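Probable transcriptional regulator (PDB 3HIM) probably binds operator DNA as a dimeric transcriptional regulator of the TetR family, with a helix-turn-helix domain joined to an all-helical C-terminal domain. Local coordinates at residues B[87-92]-B[150-155]; B[92-97]-B[194-199]; B[18-23]-B[44-49]. All blocks are in the same frame, centred on the assembly; numbering follows the deposited sequence.

Contact 1 of 3, residues B[87-92]-B[150-155]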
ATOM      1  N   ILE B  87      13.130  25.072 -11.703  1.00 18.39           N
ATOM      2  CA  ILE B  87      13.843  24.121 -12.568  1.00 18.41           C
ATOM      3  C   ILE B  87      12.876  23.403 -13.503  1.00 18.56           C
ATOM      4  O   ILE B  87      11.660  23.499 -13.322  1.00 18.87           O
ATOM      5  CB  ILE B  87      14.719  23.111 -11.783  1.00 18.37           C
ATOM      6  CG1 ILE B  87      13.861  22.196 -10.902  1.00 17.55           C
ATOM      7  CG2 ILE B  87      15.829  23.857 -10.986  1.00 18.14           C
ATOM      8  CD1 ILE B  87      14.669  21.216 -10.081  1.00 16.60           C
ATOM      9  N   ALA B  88      13.415  22.720 -14.510  1.00 17.91           N
ATOM     10  CA  ALA B  88      12.590  21.981 -15.455  1.00 18.39           C
ATOM     11  C   ALA B  88      11.731  20.913 -14.761  1.00 18.22           C
ATOM     12  O   ALA B  88      12.155  20.273 -13.797  1.00 18.25           O
ATOM     13  CB  ALA B  88      13.450  21.360 -16.565  1.00 18.30           C
ATOM     14  N   ALA B  89      10.513  20.749 -15.264  1.00 17.99           N
ATOM     15  CA  ALA B  89       9.555  19.787 -14.741  1.00 17.14           C
ATOM     16  C   ALA B  89      10.112  18.367 -14.525  1.00 16.73           C
ATOM     17  O   ALA B  89       9.858  17.781 -13.466  1.00 16.10           O
ATOM     18  CB  ALA B  89       8.312  19.760 -15.617  1.00 17.35           C
ATOM     19  N   PRO B  90      10.884  17.811 -15.502  1.00 16.31           N
ATOM     20  CA  PRO B  90      11.382  16.446 -15.255  1.00 16.06           C
ATOM     21  C   PRO B  90      12.261  16.330 -14.013  1.00 16.09           C
ATOM     22  O   PRO B  90      12.161  15.327 -13.297  1.00 15.16           O
ATOM     23  CB  PRO B  90      12.168  16.118 -16.517  1.00 16.07           C
ATOM     24  CG  PRO B  90      11.590  17.027 -17.568  1.00 15.65           C
ATOM     25  CD  PRO B  90      11.295  18.291 -16.837  1.00 16.47           C
ATOM     26  N   ASP B  91      13.083  17.362 -13.762  1.00 16.41           N
ATOM     27  CA  ASP B  91      13.979  17.447 -12.593  1.00 16.43           C
ATOM     28  C   ASP B  91      13.180  17.615 -11.303  1.00 16.56           C
ATOM     29  O   ASP B  91      13.576  17.111 -10.259  1.00 16.94           O
ATOM     30  CB  ASP B  91      14.919  18.662 -12.703  1.00 16.85           C
ATOM     31  CG  ASP B  91      15.864  18.581 -13.883  1.00 18.65           C
ATOM     32  OD1 ASP B  91      16.716  17.678 -13.927  1.00 19.28           O
ATOM     33  OD2 ASP B  91      15.747  19.438 -14.773  1.00 23.00           O
ATOM     34  N   ARG B  92      12.101  18.393 -11.380  1.00 15.98           N
ATOM     35  CA  ARG B  92      11.140  18.543 -10.274  1.00 16.43           C
ATOM     36  C   ARG B  92      10.510  17.188  -9.906  1.00 16.65           C
ATOM     37  O   ARG B  92      10.349  16.866  -8.727  1.00 17.35           O
ATOM     38  CB  ARG B  92      10.043  19.546 -10.650  1.00 15.35           C
ATOM     39  CG  ARG B  92      10.557  20.991 -10.855  1.00 15.99           C
ATOM     40  CD  ARG B  92       9.489  21.961 -11.329  1.00 15.01           C
ATOM     41  NE  ARG B  92       8.410  22.093 -10.348  1.00 17.46           N
ATOM     42  CZ  ARG B  92       7.312  22.833 -10.510  1.00 17.61           C
ATOM     43  NH1 ARG B  92       7.122  23.523 -11.625  1.00 15.08           N
ATOM     44  NH2 ARG B  92       6.375  22.850  -9.566  1.00 16.94           N
ATOM     45  N   ALA B 150       5.101  22.708 -20.814  1.00 17.87           N
ATOM     46  CA  ALA B 150       6.416  22.931 -21.431  1.00 18.32           C
ATOM     47  C   ALA B 150       6.763  21.950 -22.567  1.00 18.19           C
ATOM     48  O   ALA B 150       7.817  22.079 -23.198  1.00 18.66           O
ATOM     49  CB  ALA B 150       7.536  22.934 -20.335  1.00 17.51           C
ATOM     50  N   GLY B 151       5.883  20.978 -22.812  1.00 18.45           N
ATOM     51  CA  GLY B 151       6.092  19.961 -23.837  1.00 17.93           C
ATOM     52  C   GLY B 151       7.099  18.901 -23.392  1.00 18.35           C
ATOM     53  O   GLY B 151       7.530  18.086 -24.201  1.00 18.00           O
ATOM     54  N   ASP B 152       7.494  18.926 -22.116  1.00 18.18           N
ATOM     55  CA  ASP B 152       8.355  17.891 -21.544  1.00 18.74           C
ATOM     56  C   ASP B 152       7.609  16.576 -21.303  1.00 18.62           C
ATOM     57  O   ASP B 152       8.192  15.498 -21.404  1.00 18.29           O
ATOM     58  CB  ASP B 152       8.934  18.350 -20.210  1.00 19.32           C
ATOM     59  CG  ASP B 152       9.905  19.505 -20.350  1.00 20.98           C
ATOM     60  OD1 ASP B 152      10.643  19.563 -21.357  1.00 20.81           O
ATOM     61  OD2 ASP B 152       9.942  20.342 -19.426  1.00 24.45           O
ATOM     62  N   PHE B 153       6.330  16.670 -20.949  1.00 18.29           N
ATOM     63  CA  PHE B 153       5.560  15.486 -20.570  1.00 18.20           C
ATOM     64  C   PHE B 153       4.424  15.307 -21.554  1.00 18.22           C
ATOM     65  O   PHE B 153       3.950  16.281 -22.140  1.00 19.47           O
ATOM     66  CB  PHE B 153       4.983  15.614 -19.134  1.00 18.33           C
ATOM     67  CG  PHE B 153       6.034  15.606 -18.020  1.00 17.48           C
ATOM     68  CD1 PHE B 153       7.327  15.134 -18.241  1.00 17.18           C
ATOM     69  CD2 PHE B 153       5.704  16.054 -16.741  1.00 17.19           C
ATOM     70  CE1 PHE B 153       8.292  15.124 -17.216  1.00 15.58           C
ATOM     71  CE2 PHE B 153       6.662  16.053 -15.696  1.00 17.72           C
ATOM     72  CZ  PHE B 153       7.960  15.580 -15.943  1.00 15.15           C
ATOM     73  N   HIS B 154       3.973  14.068 -21.720  1.00 17.79           N
ATOM     74  CA  HIS B 154       2.813  13.753 -22.564  1.00 17.38           C
ATOM     75  C   HIS B 154       1.949  12.710 -21.867  1.00 17.12           C
ATOM     76  O   HIS B 154       1.794  11.595 -22.367  1.00 17.03           O
ATOM     77  CB  HIS B 154       3.270  13.243 -23.927  1.00 16.85           C
ATOM     78  CG  HIS B 154       4.338  14.088 -24.537  1.00 18.89           C
ATOM     79  ND1 HIS B 154       4.079  15.325 -25.091  1.00 20.04           N
ATOM     80  CD2 HIS B 154       5.677  13.906 -24.629  1.00 19.54           C
ATOM     81  CE1 HIS B 154       5.210  15.853 -25.529  1.00 19.40           C
ATOM     82  NE2 HIS B 154       6.194  15.013 -25.262  1.00 19.11           N
ATOM     83  N   PRO B 155       1.377  13.080 -20.713  1.00 17.16           N
ATOM     84  CA  PRO B 155       0.619  12.140 -19.886  1.00 17.58           C
ATOM     85  C   PRO B 155      -0.642  11.717 -20.596  1.00 17.40           C
ATOM     86  O   PRO B 155      -1.235  12.519 -21.321  1.00 17.38           O
ATOM     87  CB  PRO B 155       0.257  12.961 -18.627  1.00 17.35           C
ATOM     88  CG  PRO B 155       0.420  14.369 -19.004  1.00 17.07           C
ATOM     89  CD  PRO B 155       1.279  14.470 -20.222  1.00 17.08           C
TER
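F153 lays the far end of its ring against the first turn of helix 89-106, where it overlaps A89 and P90. The ring tip does the touching: CZ of F153 comes to 3.6 Å from CA of P90, and it lies close to the carbonyl carbon of A89 as well. On one flank, CE1 of F153 meets CG of P90 at 3.8 Å; on the other, CE2 of F153 is 4.1 Å from CB of A89. The ring therefore straddles the junction between the two residues, meeting the backbone there obliquely. With chi1 at -68°, CG of F153 stands beside its own backbone N, a turn that carries the ring back to the helix although the CB itself does not point there.

This is the far end of the helical C-terminal domain of a TetR-type regulator, where the loop that follows helix 123-149 folds over the start of helix 89-106. A88 is the N-cap of that helix, and its O receives the backbone N of R92 at 3.1 Å. P90 suits a first turn, since its missing N-H costs no helical bond there and its ring offers a compact, rigid set of apolar carbons. The small methyl of A89 lets the phenyl approach the backbone closely.

Next to the phenyl, D152 runs roughly perpendicular to the proline ring, with OD2 of D152 3.6 Å from CD of P90. No hydrogen bond joins the two segments, and this carboxylate contact is van der Waals in kind. G151 has positive phi and closes helix 123-149 in a Schellman motif, after which the CB of D152 points at the helix start and the ring of F153 reaches it. V199 and C201 also pack on the phenyl.

Contact 2 of 3, residues B[92-97]-B[194-199]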
ATOM      1  N   ARG B  92      12.101  18.393 -11.380  1.00 15.98           N
ATOM      2  CA  ARG B  92      11.140  18.543 -10.274  1.00 16.43           C
ATOM      3  C   ARG B  92      10.510  17.188  -9.906  1.00 16.65           C
ATOM      4  O   ARG B  92      10.349  16.866  -8.727  1.00 17.35           O
ATOM      5  CB  ARG B  92      10.043  19.546 -10.650  1.00 15.35           C
ATOM      6  CG  ARG B  92      10.557  20.991 -10.855  1.00 15.99           C
ATOM      7  CD  ARG B  92       9.489  21.961 -11.329  1.00 15.01           C
ATOM      8  NE  ARG B  92       8.410  22.093 -10.348  1.00 17.46           N
ATOM      9  CZ  ARG B  92       7.312  22.833 -10.510  1.00 17.61           C
ATOM     10  NH1 ARG B  92       7.122  23.523 -11.625  1.00 15.08           N
ATOM     11  NH2 ARG B  92       6.375  22.850  -9.566  1.00 16.94           N
ATOM     12  N   LEU B  93      10.153  16.414 -10.925  1.00 15.75           N
ATOM     13  CA  LEU B  93       9.564  15.104 -10.732  1.00 16.01           C
ATOM     14  C   LEU B  93      10.563  14.104 -10.155  1.00 15.85           C
ATOM     15  O   LEU B  93      10.225  13.368  -9.244  1.00 15.87           O
ATOM     16  CB  LEU B  93       8.946  14.585 -12.045  1.00 15.63           C
ATOM     17  CG  LEU B  93       8.036  13.362 -11.858  1.00 16.42           C
ATOM     18  CD1 LEU B  93       6.779  13.736 -11.042  1.00 14.27           C
ATOM     19  CD2 LEU B  93       7.687  12.732 -13.207  1.00 15.32           C
ATOM     20  N   MET B  94      11.790  14.083 -10.676  1.00 15.91           N
ATOM     21  CA  MET B  94      12.829  13.261 -10.075  1.00 15.82           C
ATOM     22  C   MET B  94      12.965  13.586  -8.582  1.00 16.21           C
ATOM     23  O   MET B  94      13.068  12.691  -7.740  1.00 15.62           O
ATOM     24  CB  MET B  94      14.176  13.458 -10.783  1.00 15.30           C
ATOM     25  CG  MET B  94      14.235  12.946 -12.240  1.00 15.88           C
ATOM     26  SD  MET B  94      15.738  13.412 -13.169  1.00 17.94           S
ATOM     27  CE  MET B  94      16.999  13.258 -11.905  1.00 20.10           C
ATOM     28  N   SER B  95      12.952  14.872  -8.256  1.00 16.13           N
ATOM     29  CA  SER B  95      13.304  15.318  -6.909  1.00 16.46           C
ATOM     30  C   SER B  95      12.219  14.977  -5.894  1.00 15.89           C
ATOM     31  O   SER B  95      12.493  14.466  -4.790  1.00 15.16           O
ATOM     32  CB  SER B  95      13.554  16.839  -6.910  1.00 16.92           C
ATOM     33  OG  SER B  95      13.985  17.275  -5.638  1.00 17.15           O
ATOM     34  N   THR B  96      10.984  15.274  -6.278  1.00 15.36           N
ATOM     35  CA  THR B  96       9.858  15.029  -5.398  1.00 15.99           C
ATOM     36  C   THR B  96       9.582  13.536  -5.252  1.00 16.63           C
ATOM     37  O   THR B  96       9.270  13.100  -4.141  1.00 16.67           O
ATOM     38  CB  THR B  96       8.596  15.718  -5.881  1.00 16.15           C
ATOM     39  OG1 THR B  96       8.361  15.347  -7.247  1.00 16.05           O
ATOM     40  CG2 THR B  96       8.733  17.244  -5.744  1.00 15.01           C
ATOM     41  N   VAL B  97       9.676  12.769  -6.360  1.00 16.02           N
ATOM     42  CA  VAL B  97       9.527  11.302  -6.287  1.00 15.85           C
ATOM     43  C   VAL B  97      10.610  10.684  -5.377  1.00 16.09           C
ATOM     44  O   VAL B  97      10.286   9.895  -4.475  1.00 16.34           O
ATOM     45  CB  VAL B  97       9.492  10.595  -7.696  1.00 15.44           C
ATOM     46  CG1 VAL B  97       9.522   9.069  -7.538  1.00 14.96           C
ATOM     47  CG2 VAL B  97       8.235  10.997  -8.473  1.00 13.95           C
ATOM     48  N   LEU B 194      10.556   5.109 -13.548  1.00 13.16           N
ATOM     49  CA  LEU B 194       9.207   4.676 -13.928  1.00 13.38           C
ATOM     50  C   LEU B 194       8.215   5.842 -13.999  1.00 12.92           C
ATOM     51  O   LEU B 194       7.395   5.887 -14.911  1.00 13.65           O
ATOM     52  CB  LEU B 194       8.713   3.559 -13.007  1.00 12.51           C
ATOM     53  CG  LEU B 194       9.492   2.243 -13.129  1.00 13.33           C
ATOM     54  CD1 LEU B 194       9.327   1.396 -11.844  1.00 12.50           C
ATOM     55  CD2 LEU B 194       9.075   1.442 -14.370  1.00 10.32           C
ATOM     56  N   ALA B 195       8.296   6.767 -13.043  1.00 12.69           N
ATOM     57  CA  ALA B 195       7.495   7.989 -13.043  1.00 13.16           C
ATOM     58  C   ALA B 195       7.730   8.838 -14.311  1.00 13.29           C
ATOM     59  O   ALA B 195       6.791   9.333 -14.948  1.00 13.53           O
ATOM     60  CB  ALA B 195       7.790   8.813 -11.770  1.00 12.68           C
ATOM     61  N   LEU B 196       8.984   9.004 -14.692  1.00 13.68           N
ATOM     62  CA  LEU B 196       9.271   9.762 -15.913  1.00 13.30           C
ATOM     63  C   LEU B 196       8.656   9.060 -17.102  1.00 13.37           C
ATOM     64  O   LEU B 196       8.036   9.718 -17.943  1.00 13.69           O
ATOM     65  CB  LEU B 196      10.769   9.995 -16.099  1.00 12.87           C
ATOM     66  CG  LEU B 196      11.348  10.964 -15.068  1.00 13.05           C
ATOM     67  CD1 LEU B 196      12.880  10.911 -15.111  1.00 15.66           C
ATOM     68  CD2 LEU B 196      10.853  12.406 -15.248  1.00 13.11           C
ATOM     69  N   ARG B 197       8.774   7.731 -17.148  1.00 12.88           N
ATOM     70  CA  ARG B 197       8.199   6.949 -18.237  1.00 13.54           C
ATOM     71  C   ARG B 197       6.672   7.040 -18.279  1.00 13.97           C
ATOM     72  O   ARG B 197       6.076   7.150 -19.359  1.00 13.58           O
ATOM     73  CB  ARG B 197       8.639   5.483 -18.155  1.00 13.43           C
ATOM     74  CG  ARG B 197      10.034   5.227 -18.679  1.00 13.59           C
ATOM     75  CD  ARG B 197       9.984   4.946 -20.163  1.00 15.96           C
ATOM     76  NE  ARG B 197      11.274   4.561 -20.750  1.00 16.68           N
ATOM     77  CZ  ARG B 197      11.656   3.311 -21.013  1.00 16.45           C
ATOM     78  NH1 ARG B 197      10.881   2.281 -20.714  1.00 15.50           N
ATOM     79  NH2 ARG B 197      12.833   3.088 -21.577  1.00 15.63           N
ATOM     80  N   MET B 198       6.065   6.989 -17.098  1.00 14.46           N
ATOM     81  CA  MET B 198       4.630   7.101 -16.933  1.00 15.84           C
ATOM     82  C   MET B 198       4.100   8.411 -17.519  1.00 16.67           C
ATOM     83  O   MET B 198       3.058   8.414 -18.182  1.00 16.55           O
ATOM     84  CB  MET B 198       4.256   7.016 -15.446  1.00 14.94           C
ATOM     85  CG  MET B 198       4.062   5.585 -14.943  1.00 16.92           C
ATOM     86  SD  MET B 198       3.509   5.577 -13.217  1.00 14.77           S
ATOM     87  CE  MET B 198       5.114   5.427 -12.431  1.00 11.57           C
ATOM     88  N   VAL B 199       4.795   9.520 -17.270  1.00 17.16           N
ATOM     89  CA  VAL B 199       4.281  10.804 -17.755  1.00 18.39           C
ATOM     90  C   VAL B 199       4.776  11.104 -19.169  1.00 19.77           C
ATOM     91  O   VAL B 199       4.575  12.206 -19.686  1.00 19.67           O
ATOM     92  CB  VAL B 199       4.552  11.976 -16.790  1.00 18.16           C
ATOM     93  CG1 VAL B 199       3.882  11.709 -15.471  1.00 18.03           C
ATOM     94  CG2 VAL B 199       6.051  12.209 -16.613  1.00 16.65           C
TER
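L93 and L196 bury the most surface here, followed by A195, and together they join helix 89-106 to helix 184-198 inside the all-helical C-terminal domain characteristic of TetR regulators. The short helical segments run roughly antiparallel, at 136° between their directions, and their axes come within 10.0 Å. That spacing is filled mainly by apolar side chains, and no hydrogen bond joins the segments.

One methyl of L93 does most of the work. Its CD2 touches CD2 of L196 at 3.8 Å, the two leucines lying alongside with their chains running opposite ways, and it reaches CG2 of V199 at the same distance of 3.8 Å, tip to tip. It also lies over A195, 3.9 Å from the O of A195. The side chain gets there because CG is anti to the backbone N (chi1 -167°), and the branched end then offers CD2 to three residues at once. A195 suits its place because a single methyl lets the leucine come down to the helix backbone.

L196 starts off to the flank, and its branched end brings both methyls to the other helix. While CD2 takes L93, CD1 of L196 meets CG of M94 at 3.8 Å, the flexible methionine crossing it at a slant on the more exposed border of the contact. I165 of helix 158-175 packs on both V97 and A195, continuing the core. Helix 184-198 also packs on the second subunit, M198 meeting M198 of that subunit, so it serves the domain core and the dimer interface together. One turn along from L93, the beta-branched V97 closes the row of contacts, its CG2 resting 4.0 Å from CB of A195.

Contact 3 of 3, residues B[18-23]-B[44-49]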
ATOM      1  N   ALA B  18       5.798  14.474  24.610  1.00 13.00           N
ATOM      2  CA  ALA B  18       4.746  14.023  23.673  1.00 13.28           C
ATOM      3  C   ALA B  18       5.343  13.202  22.524  1.00 13.78           C
ATOM      4  O   ALA B  18       4.802  12.133  22.164  1.00 13.76           O
ATOM      5  CB  ALA B  18       3.960  15.221  23.115  1.00 12.97           C
ATOM      6  N   ALA B  19       6.453  13.699  21.952  1.00 13.82           N
ATOM      7  CA  ALA B  19       7.130  13.016  20.856  1.00 14.38           C
ATOM      8  C   ALA B  19       7.501  11.596  21.258  1.00 14.76           C
ATOM      9  O   ALA B  19       7.357  10.667  20.472  1.00 14.56           O
ATOM     10  CB  ALA B  19       8.371  13.792  20.402  1.00 14.20           C
ATOM     11  N   ARG B  20       7.959  11.442  22.499  1.00 15.44           N
ATOM     12  CA  ARG B  20       8.342  10.135  23.045  1.00 15.42           C
ATOM     13  C   ARG B  20       7.115   9.210  23.169  1.00 15.30           C
ATOM     14  O   ARG B  20       7.201   8.002  22.912  1.00 15.65           O
ATOM     15  CB  ARG B  20       9.018  10.326  24.420  1.00 15.26           C
ATOM     16  CG  ARG B  20       9.434   9.070  25.165  1.00 15.13           C
ATOM     17  CD  ARG B  20      10.311   9.434  26.369  1.00 17.06           C
ATOM     18  NE  ARG B  20      10.616   8.295  27.241  1.00 17.21           N
ATOM     19  CZ  ARG B  20       9.843   7.874  28.248  1.00 19.27           C
ATOM     20  NH1 ARG B  20       8.686   8.481  28.528  1.00 18.82           N
ATOM     21  NH2 ARG B  20      10.217   6.827  28.984  1.00 18.50           N
ATOM     22  N   ILE B  21       5.994   9.769  23.595  1.00 15.21           N
ATOM     23  CA  ILE B  21       4.751   8.976  23.708  1.00 15.55           C
ATOM     24  C   ILE B  21       4.298   8.501  22.323  1.00 15.60           C
ATOM     25  O   ILE B  21       3.927   7.337  22.160  1.00 16.16           O
ATOM     26  CB  ILE B  21       3.637   9.753  24.459  1.00 15.88           C
ATOM     27  CG1 ILE B  21       4.034   9.927  25.938  1.00 14.98           C
ATOM     28  CG2 ILE B  21       2.234   9.044  24.321  1.00 14.54           C
ATOM     29  CD1 ILE B  21       3.388  11.135  26.619  1.00 16.34           C
ATOM     30  N   ARG B  22       4.378   9.394  21.334  1.00 15.47           N
ATOM     31  CA  ARG B  22       3.994   9.067  19.958  1.00 15.88           C
ATOM     32  C   ARG B  22       4.877   7.971  19.380  1.00 16.01           C
ATOM     33  O   ARG B  22       4.353   7.011  18.800  1.00 15.94           O
ATOM     34  CB  ARG B  22       4.028  10.300  19.049  1.00 15.83           C
ATOM     35  CG  ARG B  22       3.079  11.390  19.451  1.00 14.99           C
ATOM     36  CD  ARG B  22       2.817  12.342  18.305  1.00 14.77           C
ATOM     37  NE  ARG B  22       4.003  13.052  17.838  1.00 17.73           N
ATOM     38  CZ  ARG B  22       4.557  14.100  18.459  1.00 18.31           C
ATOM     39  NH1 ARG B  22       4.068  14.549  19.614  1.00 18.53           N
ATOM     40  NH2 ARG B  22       5.613  14.697  17.931  1.00 16.35           N
ATOM     41  N   ALA B  23       6.200   8.099  19.550  1.00 15.67           N
ATOM     42  CA  ALA B  23       7.113   7.046  19.087  1.00 15.68           C
ATOM     43  C   ALA B  23       6.749   5.703  19.734  1.00 16.00           C
ATOM     44  O   ALA B  23       6.628   4.683  19.040  1.00 15.66           O
ATOM     45  CB  ALA B  23       8.573   7.409  19.355  1.00 15.04           C
ATOM     46  N   ALA B  44       2.962   2.503  30.219  1.00 26.80           N
ATOM     47  CA  ALA B  44       3.654   1.447  30.948  1.00 26.34           C
ATOM     48  C   ALA B  44       4.919   1.033  30.226  1.00 25.95           C
ATOM     49  O   ALA B  44       5.963   0.839  30.840  1.00 25.96           O
ATOM     50  CB  ALA B  44       2.737   0.241  31.153  1.00 26.36           C
ATOM     51  N   SER B  45       4.817   0.895  28.914  1.00 25.48           N
ATOM     52  CA  SER B  45       5.956   0.551  28.078  1.00 25.00           C
ATOM     53  C   SER B  45       7.055   1.627  28.144  1.00 24.72           C
ATOM     54  O   SER B  45       8.204   1.352  27.820  1.00 24.75           O
ATOM     55  CB  SER B  45       5.491   0.363  26.632  1.00 24.88           C
ATOM     56  OG  SER B  45       5.198   1.613  26.039  1.00 24.19           O
ATOM     57  N   LEU B  46       6.679   2.844  28.537  1.00 24.11           N
ATOM     58  CA  LEU B  46       7.625   3.941  28.742  1.00 24.21           C
ATOM     59  C   LEU B  46       7.982   4.105  30.229  1.00 24.71           C
ATOM     60  O   LEU B  46       8.535   5.125  30.635  1.00 24.10           O
ATOM     61  CB  LEU B  46       7.071   5.255  28.178  1.00 23.35           C
ATOM     62  CG  LEU B  46       6.938   5.399  26.656  1.00 21.89           C
ATOM     63  CD1 LEU B  46       6.313   6.737  26.327  1.00 17.79           C
ATOM     64  CD2 LEU B  46       8.279   5.243  25.942  1.00 20.25           C
ATOM     65  N   ASP B  47       7.657   3.083  31.022  1.00 25.78           N
ATOM     66  CA  ASP B  47       7.918   3.061  32.466  1.00 26.96           C
ATOM     67  C   ASP B  47       7.275   4.216  33.215  1.00 27.20           C
ATOM     68  O   ASP B  47       7.851   4.734  34.167  1.00 27.78           O
ATOM     69  CB  ASP B  47       9.429   3.030  32.757  1.00 27.18           C
ATOM     70  CG  ASP B  47      10.105   1.777  32.213  1.00 28.90           C
ATOM     71  OD1 ASP B  47       9.701   0.661  32.618  1.00 30.77           O
ATOM     72  OD2 ASP B  47      11.039   1.917  31.381  1.00 29.25           O
ATOM     73  N   MET B  48       6.091   4.620  32.788  1.00 27.62           N
ATOM     74  CA  MET B  48       5.377   5.694  33.465  1.00 28.48           C
ATOM     75  C   MET B  48       4.063   5.208  34.080  1.00 28.92           C
ATOM     76  O   MET B  48       3.594   4.095  33.791  1.00 28.82           O
ATOM     77  CB  MET B  48       5.103   6.849  32.504  1.00 28.44           C
ATOM     78  CG  MET B  48       6.362   7.487  31.940  1.00 28.99           C
ATOM     79  SD  MET B  48       5.980   8.815  30.800  1.00 30.08           S
ATOM     80  CE  MET B  48       4.912   7.980  29.619  1.00 26.47           C
ATOM     81  N   SER B  49       3.486   6.048  34.941  1.00 29.17           N
ATOM     82  CA  SER B  49       2.119   5.842  35.411  1.00 29.37           C
ATOM     83  C   SER B  49       1.161   6.089  34.238  1.00 29.29           C
ATOM     84  O   SER B  49       1.419   6.966  33.401  1.00 29.34           O
ATOM     85  CB  SER B  49       1.802   6.767  36.589  1.00 29.43           C
ATOM     86  OG  SER B  49       2.040   8.125  36.256  1.00 30.11           O
TER
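R20 and L46 lie side by side, pointing opposite ways, the arginine laying its guanidinium flat against the leucine. CD2 of L46 sits 3.8 Å above the guanidinium plane, over its centre. CG of R20 is anti to the backbone N (chi1 178°), and the chain stays extended as far as NE, which carries the guanidinium from helix 16-32 to the turn after helix 39-45. At its end, NH2 of R20 donates to the O of L46 at 2.9 Å. The N-H...O angle is 152°, and the donor is tilted 22° from the carbonyl plane. NH1 of R20 makes a weak hydrogen bond to SD of M48 at 3.5 Å, the sulfur lying at the edge of the guanidinium, in its plane. Arginine fits here by offering a flat face to a leucine and N-H groups to a carbonyl and a sulfur.

I21 meets L46 at about a right angle, its CG1 3.9 Å from CD1 of L46, with V53 and L63 also packing on the isoleucine. D47, at positive phi, ends helix 39-45 in a Schellman motif, with its N bonded to the O of A44 at 2.8 Å. The turn it makes belongs to the predicted helix-turn-helix, and its packing against helix 16-32 is consistent with the three-helix DNA-binding domain of TetR regulators.

How the contacts relate
Contacts 1 and 2 form one continuous region of the C-terminal domain, their centres 9 Å apart. They share R92 on helix 89-106, and along the sequence they interleave. Their atoms also meet directly: N of H154 is 2.8 Å from O of V199, a probable hydrogen bond, and CZ of F153 lies 4.0 Å from CD2 of L93. Both reach the second subunit, where the O of H154 accepts from R197 of that subunit. Contact 3 stands apart in the predicted DNA-binding domain, on the opposite side of the chain's centre. Its centre is about 46 Å from that of contact 1 and 39 Å from that of contact 2.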